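Local coordinates for protein alpha-L-arabinofuranosidase B (Aspergillus kawachii, PDB 6SXT) that hydrolyses terminal non-reducing alpha-L-arabinofuranosyl residues from arabinoxylan, arabinan and arabinogalactan, helping to degrade plant hemicellulose, at residues F290-M295 / A315-G320. Sequence-based numbering, arbitrary orientation. Where two conformers were deposited one is given.
Sequences FYEGVM and AKYVVG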
loop_
_atom_site.group_PDB
_atom_site.type_symbol
_atom_site.label_atom_id
_atom_site.label_comp_id
_atom_site.label_asym_id
_atom_site.label_seq_id
_atom_site.Cartn_x
_atom_site.Cartn_y
_atom_site.Cartn_z
ATOM N N PHE A 290 2.748 2.291 -3.440
ATOM C CA PHE A 290 3.481 3.390 -4.094
ATOM C C PHE A 290 4.911 3.415 -3.586
ATOM O O PHE A 290 5.139 3.410 -2.355
ATOM C CB PHE A 290 2.791 4.714 -3.778
ATOM C CG PHE A 290 3.452 5.964 -4.292
ATOM C CD1 PHE A 290 3.076 6.519 -5.492
ATOM C CD2 PHE A 290 4.392 6.633 -3.521
ATOM C CE1 PHE A 290 3.602 7.716 -5.951
ATOM C CE2 PHE A 290 4.952 7.827 -3.983
ATOM C CZ PHE A 290 4.546 8.374 -5.198
ATOM N N TYR A 291 5.873 3.442 -4.506
ATOM C CA TYR A 291 7.306 3.528 -4.111
ATOM C C TYR A 291 7.869 4.931 -4.394
ATOM O O TYR A 291 8.669 5.444 -3.590
ATOM C CB TYR A 291 8.098 2.465 -4.888
ATOM C CG TYR A 291 7.687 1.057 -4.524
ATOM C CD1 TYR A 291 8.016 0.468 -3.316
ATOM C CD2 TYR A 291 6.956 0.288 -5.411
ATOM C CE1 TYR A 291 7.644 -0.825 -2.993
ATOM C CE2 TYR A 291 6.575 -0.990 -5.089
ATOM C CZ TYR A 291 6.914 -1.563 -3.897
ATOM O OH TYR A 291 6.560 -2.858 -3.600
ATOM N N GLU A 292 7.590 5.497 -5.559
ATOM C CA GLU A 292 8.087 6.813 -5.961
ATOM C C GLU A 292 7.182 7.369 -7.050
ATOM O O GLU A 292 6.529 6.575 -7.754
ATOM C CB GLU A 292 9.545 6.759 -6.458
ATOM C CG GLU A 292 9.756 5.898 -7.697
ATOM C CD GLU A 292 11.208 5.853 -8.159
ATOM O OE1 GLU A 292 11.980 5.178 -7.469
ATOM O OE2 GLU A 292 11.550 6.563 -9.121
ATOM N N GLY A 293 7.179 8.674 -7.187
ATOM C CA GLY A 293 6.428 9.276 -8.287
ATOM C C GLY A 293 6.604 10.776 -8.271
ATOM O O GLY A 293 7.058 11.351 -7.277
ATOM N N VAL A 294 6.202 11.380 -9.382
ATOM C CA VAL A 294 6.296 12.836 -9.542
ATOM C C VAL A 294 5.103 13.345 -10.336
ATOM O O VAL A 294 4.475 12.582 -11.069
ATOM C CB VAL A 294 7.590 13.283 -10.203
ATOM C CG1 VAL A 294 8.860 12.688 -9.609
ATOM C CG2 VAL A 294 7.537 13.087 -11.710
ATOM N N MET A 295 4.941 14.672 -10.277
ATOM C CA MET A 295 4.098 15.438 -11.223
ATOM C C MET A 295 4.962 16.569 -11.752
ATOM O O MET A 295 5.821 17.097 -11.025
ATOM C CB MET A 295 2.844 16.016 -10.564
ATOM C CG MET A 295 1.921 14.905 -10.082
ATOM S SD MET A 295 0.570 15.571 -9.059
ATOM C CE MET A 295 -0.323 16.562 -10.273
ATOM N N ALA A 315 18.027 1.923 -10.584
ATOM C CA ALA A 315 17.793 1.895 -9.121
ATOM C C ALA A 315 17.649 0.460 -8.622
ATOM O O ALA A 315 17.804 0.242 -7.401
ATOM C CB ALA A 315 16.621 2.729 -8.729
ATOM N N LYS A 316 17.322 -0.498 -9.478
ATOM C CA LYS A 316 17.305 -1.945 -9.178
ATOM C C LYS A 316 16.383 -2.291 -8.004
ATOM O O LYS A 316 16.801 -2.830 -6.969
ATOM C CB LYS A 316 18.716 -2.496 -8.954
ATOM C CG LYS A 316 19.523 -2.491 -10.244
ATOM C CD LYS A 316 20.984 -2.861 -10.043
ATOM C CE LYS A 316 21.676 -2.972 -11.394
ATOM N NZ LYS A 316 23.120 -3.262 -11.219
ATOM N N TYR A 317 15.097 -2.063 -8.217
ATOM C CA TYR A 317 14.039 -2.511 -7.291
ATOM C C TYR A 317 13.950 -4.034 -7.295
ATOM O O TYR A 317 13.840 -4.658 -8.373
ATOM C CB TYR A 317 12.674 -1.960 -7.710
ATOM C CG TYR A 317 12.330 -0.567 -7.238
ATOM C CD1 TYR A 317 12.651 0.540 -7.963
ATOM C CD2 TYR A 317 11.690 -0.379 -6.026
ATOM C CE1 TYR A 317 12.361 1.828 -7.515
ATOM C CE2 TYR A 317 11.421 0.892 -5.555
ATOM C CZ TYR A 317 11.714 2.009 -6.315
ATOM O OH TYR A 317 11.416 3.253 -5.824
ATOM N N VAL A 318 13.966 -4.594 -6.118
ATOM C CA VAL A 318 13.772 -6.028 -5.842
ATOM C C VAL A 318 12.881 -6.149 -4.616
ATOM O O VAL A 318 12.986 -5.357 -3.672
ATOM C CB VAL A 318 15.111 -6.760 -5.658
ATOM C CG1 VAL A 318 14.884 -8.238 -5.323
ATOM C CG2 VAL A 318 15.996 -6.569 -6.878
ATOM N N VAL A 319 12.031 -7.171 -4.600
ATOM C CA VAL A 319 11.188 -7.477 -3.425
ATOM C C VAL A 319 12.080 -7.660 -2.197
ATOM O O VAL A 319 13.126 -8.321 -2.299
ATOM C CB VAL A 319 10.311 -8.699 -3.733
ATOM C CG1 VAL A 319 9.731 -9.292 -2.490
ATOM C CG2 VAL A 319 9.208 -8.310 -4.706
ATOM N N GLY A 320 11.684 -7.060 -1.083
ATOM C CA GLY A 320 12.365 -7.177 0.193
ATOM C C GLY A 320 11.735 -8.246 1.086
ATOM O O GLY A 320 10.672 -8.783 0.746
#
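Tyr317 reaches across to Tyr291 and Glu292 inside the concanavalin-like beta-sandwich of the catalytic domain. It starts the short strand 317-319, which follows helix 302-315. This strand does not pair with strand 288-296; strands 111-114 and 117-124 link the two in the sheet. The backbones stay well apart, with 9.6 Å between Tyr291 CA and Tyr317 CA, so side chains alone make the contact. The packed part is buried. Tyr317 CE2 lies 3.7 Å from Tyr291 CB, and the two side chains run past each other in opposite directions. Their rings meet obliquely, with planes at 56°. Tyr291 CB points at Tyr317, but with CG anti to the carbonyl carbon (chi1 -65°) the ring runs on past it, and its OH hydrogen-bonds Arg226 NH1. Phe227 meets both tyrosine rings. The loose side lies at Lys316 and Val318, which are exposed and turn from strand 288-296. Glu292 OE1 sits at the edge of the Tyr317 ring, in the ring plane. The carboxylate plane stands at 62° to that ring. Three partners hold the carboxylate. Arg23 NE forms a salt bridge with OE1, and Tyr148 OH hydrogen-bonds OE2. Thr22 OG1 hydrogen-bonds the Tyr317 hydroxyl. The third partner is Tyr317 OH, which donates to the anti lone pair of Glu292 OE1, 2.6 Å away.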